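Local coordinates for protein putative aldehyde dehydrogenase (Burkholderia cenocepacia, PDB 4YWE) that binds calcium and, as a member of the aldehyde dehydrogenase family, probably oxidises aldehydes with NAD or NADP as acceptor, at residues 91-100 and 185-196; 166-176 and 467-477. All blocks are in the same frame, centred on the assembly; numbering follows the deposited sequence.

Interaction 1 of 2, residues 91-100 and 185-196; sequences ELAAIEARDT and DACLSVLRVAEL. With CA (calcium ion), chain K.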
# COMPACT_ATOMS: atom_id res chain seq x y z
N GLU A 91 15.37 -35.81 -5.80
CA GLU A 91 14.34 -36.80 -5.54
C GLU A 91 13.00 -36.41 -6.18
O GLU A 91 12.35 -37.22 -6.83
CB GLU A 91 14.16 -37.00 -4.04
CG GLU A 91 12.98 -37.87 -3.64
CD GLU A 91 12.83 -37.99 -2.13
OE1 GLU A 91 13.71 -37.48 -1.41
OE2 GLU A 91 11.84 -38.58 -1.67
N LEU A 92 12.61 -35.15 -5.98
CA LEU A 92 11.34 -34.66 -6.52
C LEU A 92 11.38 -34.56 -8.04
O LEU A 92 10.38 -34.79 -8.71
CB LEU A 92 10.99 -33.30 -5.91
CG LEU A 92 10.61 -33.31 -4.43
CD1 LEU A 92 10.46 -31.89 -3.91
CD2 LEU A 92 9.32 -34.09 -4.21
N ALA A 93 12.55 -34.21 -8.58
CA ALA A 93 12.71 -34.08 -10.03
C ALA A 93 12.57 -35.44 -10.72
O ALA A 93 12.00 -35.53 -11.80
CB ALA A 93 14.05 -33.45 -10.36
N ALA A 94 13.11 -36.47 -10.08
CA ALA A 94 13.03 -37.82 -10.63
C ALA A 94 11.59 -38.31 -10.68
O ALA A 94 11.16 -38.93 -11.65
CB ALA A 94 13.89 -38.78 -9.81
N ILE A 95 10.83 -38.01 -9.63
CA ILE A 95 9.43 -38.41 -9.54
C ILE A 95 8.59 -37.63 -10.54
O ILE A 95 7.77 -38.20 -11.27
CB ILE A 95 8.89 -38.23 -8.11
CG1 ILE A 95 9.60 -39.19 -7.15
CG2 ILE A 95 7.39 -38.47 -8.08
CD1 ILE A 95 9.18 -39.02 -5.71
N GLU A 96 8.79 -36.31 -10.57
CA GLU A 96 8.03 -35.43 -11.45
C GLU A 96 8.25 -35.77 -12.92
O GLU A 96 7.30 -35.88 -13.69
CB GLU A 96 8.40 -33.97 -11.19
CG GLU A 96 7.54 -32.96 -11.94
CD GLU A 96 6.24 -32.65 -11.23
OE1 GLU A 96 5.49 -33.60 -10.91
OE2 GLU A 96 5.96 -31.46 -11.00
N ALA A 97 9.51 -35.95 -13.30
CA ALA A 97 9.88 -36.25 -14.68
C ALA A 97 9.31 -37.59 -15.14
O ALA A 97 8.90 -37.75 -16.28
CB ALA A 97 11.38 -36.23 -14.85
N ARG A 98 9.30 -38.56 -14.23
CA ARG A 98 8.82 -39.90 -14.53
C ARG A 98 7.30 -39.91 -14.71
O ARG A 98 6.75 -40.71 -15.47
CB ARG A 98 9.23 -40.87 -13.42
CG ARG A 98 8.91 -42.33 -13.70
CD ARG A 98 9.39 -43.21 -12.56
NE ARG A 98 9.20 -44.63 -12.83
CZ ARG A 98 9.42 -45.60 -11.94
NH1 ARG A 98 9.84 -45.30 -10.72
NH2 ARG A 98 9.21 -46.87 -12.27
N ASP A 99 6.63 -39.00 -14.01
CA ASP A 99 5.18 -38.98 -13.95
C ASP A 99 4.57 -38.06 -15.01
O ASP A 99 3.52 -38.36 -15.58
CB ASP A 99 4.73 -38.54 -12.55
CG ASP A 99 3.28 -38.88 -12.27
OD1 ASP A 99 2.67 -39.62 -13.07
OD2 ASP A 99 2.75 -38.41 -11.23
N THR A 100 5.24 -36.95 -15.28
CA THR A 100 4.74 -35.97 -16.24
C THR A 100 5.35 -36.16 -17.62
O THR A 100 4.72 -35.85 -18.64
CB THR A 100 5.01 -34.53 -15.78
OG1 THR A 100 6.42 -34.27 -15.85
CG2 THR A 100 4.53 -34.32 -14.36
N ASP A 185 -3.43 -37.76 -13.92
CA ASP A 185 -2.41 -38.09 -14.91
C ASP A 185 -1.00 -37.86 -14.37
O ASP A 185 -0.04 -38.42 -14.89
CB ASP A 185 -2.64 -37.28 -16.19
CG ASP A 185 -3.79 -37.81 -17.02
OD1 ASP A 185 -3.77 -39.01 -17.37
OD2 ASP A 185 -4.73 -37.04 -17.30
N ALA A 186 -0.89 -37.03 -13.34
CA ALA A 186 0.40 -36.78 -12.68
C ALA A 186 0.21 -36.08 -11.34
O ALA A 186 -0.24 -34.93 -11.29
CB ALA A 186 1.31 -35.95 -13.58
N CYS A 187 0.54 -36.77 -10.25
CA CYS A 187 0.37 -36.19 -8.92
C CYS A 187 1.28 -36.82 -7.87
O CYS A 187 1.15 -36.53 -6.68
CB CYS A 187 -1.08 -36.32 -8.47
SG CYS A 187 -1.69 -38.02 -8.31
N LEU A 188 2.20 -37.68 -8.29
CA LEU A 188 3.07 -38.38 -7.35
C LEU A 188 4.04 -37.44 -6.64
O LEU A 188 4.41 -37.68 -5.49
CB LEU A 188 3.85 -39.49 -8.06
CG LEU A 188 3.06 -40.77 -8.38
CD1 LEU A 188 3.99 -41.86 -8.88
CD2 LEU A 188 2.29 -41.24 -7.15
N SER A 189 4.45 -36.38 -7.32
CA SER A 189 5.37 -35.41 -6.73
C SER A 189 4.71 -34.68 -5.56
O SER A 189 5.32 -34.47 -4.52
CB SER A 189 5.85 -34.41 -7.78
OG SER A 189 4.78 -33.61 -8.25
N VAL A 190 3.44 -34.31 -5.75
CA VAL A 190 2.68 -33.58 -4.74
C VAL A 190 2.56 -34.37 -3.44
O VAL A 190 2.66 -33.81 -2.35
CB VAL A 190 1.29 -33.20 -5.29
CG1 VAL A 190 0.36 -32.76 -4.16
CG2 VAL A 190 1.41 -32.11 -6.35
N LEU A 191 2.35 -35.68 -3.57
CA LEU A 191 2.24 -36.56 -2.41
C LEU A 191 3.52 -36.54 -1.57
O LEU A 191 3.46 -36.57 -0.34
CB LEU A 191 1.93 -37.99 -2.85
CG LEU A 191 0.63 -38.19 -3.63
CD1 LEU A 191 0.54 -39.61 -4.17
CD2 LEU A 191 -0.57 -37.87 -2.76
N ARG A 192 4.67 -36.49 -2.24
CA ARG A 192 5.95 -36.46 -1.55
C ARG A 192 6.19 -35.12 -0.88
O ARG A 192 6.82 -35.04 0.18
CB ARG A 192 7.09 -36.77 -2.54
CG ARG A 192 8.46 -36.87 -1.89
CD ARG A 192 8.49 -37.96 -0.83
NE ARG A 192 9.80 -38.07 -0.20
CZ ARG A 192 10.12 -37.48 0.95
NH1 ARG A 192 9.23 -36.75 1.60
NH2 ARG A 192 11.34 -37.64 1.46
N VAL A 193 5.66 -34.06 -1.49
CA VAL A 193 5.79 -32.71 -0.94
C VAL A 193 5.03 -32.61 0.38
O VAL A 193 5.47 -31.94 1.31
CB VAL A 193 5.29 -31.66 -1.95
CG1 VAL A 193 5.28 -30.27 -1.32
CG2 VAL A 193 6.16 -31.67 -3.19
N ALA A 194 3.90 -33.30 0.45
CA ALA A 194 3.08 -33.31 1.66
C ALA A 194 3.84 -33.89 2.84
O ALA A 194 3.69 -33.44 3.97
CB ALA A 194 1.80 -34.10 1.42
N GLU A 195 4.66 -34.91 2.57
CA GLU A 195 5.50 -35.51 3.60
C GLU A 195 6.53 -34.51 4.11
O GLU A 195 6.79 -34.43 5.31
CB GLU A 195 6.20 -36.76 3.08
CG GLU A 195 5.31 -37.98 2.98
CD GLU A 195 6.08 -39.25 2.68
OE1 GLU A 195 7.32 -39.16 2.49
OE2 GLU A 195 5.47 -40.33 2.63
N LEU A 196 7.12 -33.76 3.18
CA LEU A 196 8.10 -32.74 3.53
C LEU A 196 7.47 -31.67 4.40
O LEU A 196 8.10 -31.15 5.32
CB LEU A 196 8.70 -32.12 2.27
CG LEU A 196 9.62 -33.03 1.46
CD1 LEU A 196 10.16 -32.31 0.23
CD2 LEU A 196 10.76 -33.52 2.33
CA CA K . 1.82 -40.15 -15.31
O HOH W 1 4.31 -36.44 -9.96
O HOH W 2 1.24 -39.81 -17.65
O HOH W 3 -0.42 -41.33 -15.03

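Interaction 2 of 2, residues 166-176 and 467-477; sequences RSVGAALAAGN and EKGFEALYGFT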
# COMPACT_ATOMS: atom_id res chain seq x y z
N ARG A 166 2.43 -22.39 -5.94
CA ARG A 166 1.84 -21.06 -6.03
C ARG A 166 0.48 -21.02 -5.34
O ARG A 166 0.11 -20.01 -4.74
CB ARG A 166 1.72 -20.60 -7.49
CG ARG A 166 0.60 -21.26 -8.28
CD ARG A 166 0.51 -20.69 -9.69
NE ARG A 166 -0.63 -21.25 -10.42
CZ ARG A 166 -0.76 -21.21 -11.74
NH1 ARG A 166 0.17 -20.64 -12.49
NH2 ARG A 166 -1.83 -21.75 -12.32
N SER A 167 -0.25 -22.13 -5.41
CA SER A 167 -1.62 -22.17 -4.90
C SER A 167 -1.64 -22.48 -3.40
O SER A 167 -2.16 -21.69 -2.61
CB SER A 167 -2.44 -23.22 -5.65
OG SER A 167 -3.81 -23.13 -5.30
N VAL A 168 -1.07 -23.61 -3.03
CA VAL A 168 -1.06 -24.05 -1.63
C VAL A 168 -0.12 -23.17 -0.81
O VAL A 168 -0.40 -22.86 0.35
CB VAL A 168 -0.68 -25.54 -1.53
CG1 VAL A 168 -0.68 -25.99 -0.07
CG2 VAL A 168 -1.65 -26.38 -2.34
N GLY A 169 1.00 -22.77 -1.41
CA GLY A 169 1.96 -21.92 -0.74
C GLY A 169 1.39 -20.58 -0.31
O GLY A 169 1.67 -20.10 0.79
N ALA A 170 0.58 -19.98 -1.17
CA ALA A 170 -0.06 -18.71 -0.87
C ALA A 170 -1.20 -18.90 0.12
O ALA A 170 -1.40 -18.08 1.02
CB ALA A 170 -0.56 -18.04 -2.14
N ALA A 171 -1.95 -19.98 -0.05
CA ALA A 171 -3.09 -20.28 0.81
C ALA A 171 -2.63 -20.52 2.25
O ALA A 171 -3.23 -20.03 3.20
CB ALA A 171 -3.85 -21.49 0.29
N LEU A 172 -1.55 -21.29 2.40
CA LEU A 172 -0.99 -21.57 3.71
C LEU A 172 -0.45 -20.30 4.37
O LEU A 172 -0.67 -20.07 5.56
CB LEU A 172 0.12 -22.62 3.60
CG LEU A 172 -0.33 -24.07 3.42
CD1 LEU A 172 0.87 -24.98 3.19
CD2 LEU A 172 -1.13 -24.52 4.63
N ALA A 173 0.25 -19.49 3.59
CA ALA A 173 0.83 -18.25 4.09
C ALA A 173 -0.27 -17.31 4.57
O ALA A 173 -0.09 -16.56 5.53
CB ALA A 173 1.68 -17.58 3.02
N ALA A 174 -1.42 -17.36 3.90
CA ALA A 174 -2.56 -16.53 4.24
C ALA A 174 -3.26 -17.03 5.50
O ALA A 174 -4.06 -16.31 6.10
CB ALA A 174 -3.54 -16.47 3.08
N GLY A 175 -2.97 -18.27 5.89
CA GLY A 175 -3.52 -18.83 7.11
C GLY A 175 -4.66 -19.82 6.90
O GLY A 175 -5.36 -20.18 7.85
N ASN A 176 -4.84 -20.25 5.66
CA ASN A 176 -5.90 -21.20 5.33
C ASN A 176 -5.44 -22.64 5.54
O ASN A 176 -4.24 -22.93 5.54
CB ASN A 176 -6.35 -21.02 3.88
CG ASN A 176 -6.85 -19.62 3.59
OD1 ASN A 176 -8.02 -19.30 3.84
ND2 ASN A 176 -5.98 -18.77 3.06
N GLU A 467 -2.79 -15.20 -9.30
CA GLU A 467 -1.97 -15.97 -8.38
C GLU A 467 -0.50 -15.68 -8.65
O GLU A 467 -0.18 -14.89 -9.55
CB GLU A 467 -2.28 -17.47 -8.49
CG GLU A 467 -3.73 -17.80 -8.13
CD GLU A 467 -3.92 -19.23 -7.68
OE1 GLU A 467 -3.00 -20.05 -7.86
OE2 GLU A 467 -5.01 -19.54 -7.14
N LYS A 468 0.39 -16.31 -7.88
CA LYS A 468 1.81 -15.94 -7.80
C LYS A 468 1.97 -14.53 -7.23
O LYS A 468 1.01 -13.76 -7.14
CB LYS A 468 2.50 -16.02 -9.17
CG LYS A 468 2.40 -17.36 -9.88
CD LYS A 468 3.25 -17.33 -11.14
CE LYS A 468 2.98 -18.53 -12.04
NZ LYS A 468 3.83 -18.49 -13.26
N GLY A 469 3.20 -14.20 -6.83
CA GLY A 469 3.49 -12.89 -6.28
C GLY A 469 2.77 -12.59 -4.98
O GLY A 469 2.02 -13.41 -4.47
N PHE A 470 3.00 -11.39 -4.46
CA PHE A 470 2.37 -10.96 -3.22
C PHE A 470 0.86 -10.80 -3.40
O PHE A 470 0.08 -11.06 -2.49
CB PHE A 470 2.99 -9.65 -2.72
CG PHE A 470 2.70 -9.35 -1.28
CD1 PHE A 470 1.52 -8.72 -0.91
CD2 PHE A 470 3.61 -9.69 -0.29
CE1 PHE A 470 1.25 -8.43 0.42
CE2 PHE A 470 3.35 -9.41 1.03
CZ PHE A 470 2.17 -8.78 1.39
N GLU A 471 0.47 -10.38 -4.60
CA GLU A 471 -0.93 -10.12 -4.94
C GLU A 471 -1.84 -11.32 -4.69
O GLU A 471 -3.04 -11.17 -4.45
CB GLU A 471 -1.03 -9.69 -6.41
CG GLU A 471 -2.43 -9.33 -6.88
CD GLU A 471 -2.88 -7.95 -6.43
OE1 GLU A 471 -2.06 -7.23 -5.82
OE2 GLU A 471 -4.04 -7.59 -6.68
N ALA A 472 -1.27 -12.52 -4.75
CA ALA A 472 -2.04 -13.75 -4.61
C ALA A 472 -2.67 -13.87 -3.22
O ALA A 472 -3.73 -14.48 -3.07
CB ALA A 472 -1.15 -14.96 -4.89
N LEU A 473 -2.02 -13.28 -2.23
CA LEU A 473 -2.49 -13.33 -0.85
C LEU A 473 -3.86 -12.66 -0.68
O LEU A 473 -4.63 -13.02 0.21
CB LEU A 473 -1.48 -12.67 0.09
CG LEU A 473 -0.08 -13.29 0.13
CD1 LEU A 473 0.83 -12.49 1.04
CD2 LEU A 473 -0.15 -14.75 0.57
N TYR A 474 -4.15 -11.68 -1.53
CA TYR A 474 -5.43 -10.97 -1.47
C TYR A 474 -6.57 -11.86 -1.95
O TYR A 474 -7.72 -11.70 -1.53
CB TYR A 474 -5.38 -9.68 -2.29
CG TYR A 474 -4.31 -8.72 -1.83
CD1 TYR A 474 -4.44 -8.03 -0.63
CD2 TYR A 474 -3.18 -8.49 -2.60
CE1 TYR A 474 -3.46 -7.14 -0.21
CE2 TYR A 474 -2.20 -7.61 -2.18
CZ TYR A 474 -2.34 -6.94 -0.99
OH TYR A 474 -1.37 -6.06 -0.57
N GLY A 475 -6.26 -12.80 -2.83
CA GLY A 475 -7.24 -13.75 -3.31
C GLY A 475 -7.50 -14.86 -2.32
O GLY A 475 -8.54 -15.53 -2.38
N PHE A 476 -6.56 -15.07 -1.41
CA PHE A 476 -6.68 -16.13 -0.41
C PHE A 476 -7.09 -15.59 0.96
O PHE A 476 -7.06 -16.31 1.96
CB PHE A 476 -5.38 -16.92 -0.30
CG PHE A 476 -5.16 -17.89 -1.42
CD1 PHE A 476 -5.93 -19.03 -1.53
CD2 PHE A 476 -4.18 -17.65 -2.38
CE1 PHE A 476 -5.73 -19.93 -2.56
CE2 PHE A 476 -3.98 -18.54 -3.42
CZ PHE A 476 -4.75 -19.68 -3.51
N THR A 477 -7.45 -14.31 1.00
CA THR A 477 -8.00 -13.72 2.22
C THR A 477 -9.29 -12.96 1.90
O THR A 477 -9.63 -12.75 0.73
CB THR A 477 -7.01 -12.75 2.91
OG1 THR A 477 -6.65 -11.69 2.02
CG2 THR A 477 -5.75 -13.49 3.35

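Interaction 1 of 2, residues 91-100 and 185-196
L92 reaches from helix 89-100 as a knob into a hole formed by S189, R192, V193 and L196 of helix 188-200. Its CD2 rests on the aliphatic part of R192, 3.7 Å from CG, while CD1 meets CD1 of L196 tip to tip. One turn on, CG2 of I95 lies across CB of L188 at 3.7 Å. The helical stretches 91-100 and 188-196 run nearly antiparallel (155°), their axes 8.9 Å apart at closest approach, in what is probably the Rossmann-type coenzyme-binding domain of the aldehyde dehydrogenase fold, where the loop after strand 177-182 leads into helix 188-200. The buried carboxylate of E96 takes a bond from OG of S189 (2.8 Å to OE1), which arrives from above its plane; OE2 is held by the backbone N of M161. The side chain of D99, with CG anti to its own N (chi1 -163°), is turned toward the start of helix 188-200. There OD2 accepts from N of L188 at 3.1 Å, almost straight (171°), and from N of C187, the N-cap residue, at 2.9 Å. A water donates to OD2 and to OE1 of E96 and accepts from N of S189. OD1 of D99 instead binds calcium (2.5 Å), together with O of D99, O of D185, two waters and O of V32. At the far end NE of R192 forms a salt bridge with OE2 of E91 (2.6 Å), while NH1 pairs electrostatically with E195.

Interaction 2 of 2, residues 166-176 and 467-477
The chi1 of F476 (-77°) sets CG anti to the carbonyl carbon and lays the ring against helix 160-174, and chi1 of N176 (-58°) turns its amide back toward the same phenylalanine. CB of A171 stands over one ring face in a CH-pi contact, 4.0 Å from the centroid and displaced toward the rim. CB of A170 approaches CD2 at 3.6 Å, and CZ ends near O of S167; beyond the segments, the imidazole of H229 meets the ring at a steep angle. Small alanines thus let the aromatic side chain lie close to the helix backbone. L473 adds its CD2 against O of A170 and CB of A173, while CG2 of T477 packs on CB of A174.

The helix ends in a Schellman motif at G175, and N176 follows it. Its ND2 donates to O of F476 at 2.9 Å (162°) and to O of A171 at 3.0 Å, each carbonyl being met in its own plane on a lone pair. OD1 accepts from N of G149, so the whole amide is fixed between the helix end, the C-terminal segment and strand 139-155.

At the other end, R166 runs extended across E467, their planar groups nearly perpendicular, and NE lies 3.7 Å from OE1 in a long salt bridge. CE of K468 touches the guanidinium edge at NH1. The stronger polar ties lead elsewhere: NH2 of R166 to T233, OE2 of E467 to S231, and OG of S167 to H153. R166 also lies close to E256, the predicted active-site residue. With no hydrogen-bond partner for the buried NE of R166, attraction to E467 is probably mainly electrostatic, whereas directional bonding across the contact is concentrated at N176.

Overall arrangement
After the N-terminal strands and helices, helix 89-100 opens interaction 1; the chain then passes through helix 104-124 and strand 139-155 to helix 160-174, which opens interaction 2. It continues through strand 177-182 into residues 185-196, and interaction 1 closes there over a loop of 84 residues. Interaction 2 closes only after a further, much longer excursion, when residues 467-477 come back and lead into the last strand, 477-485. The two closures therefore cross rather than nest. Their centres lie 22 Å apart and they do not touch, but helix 160-174 joins them: its start adjoins E96 and S189, and its later turns receive the C-terminal segment.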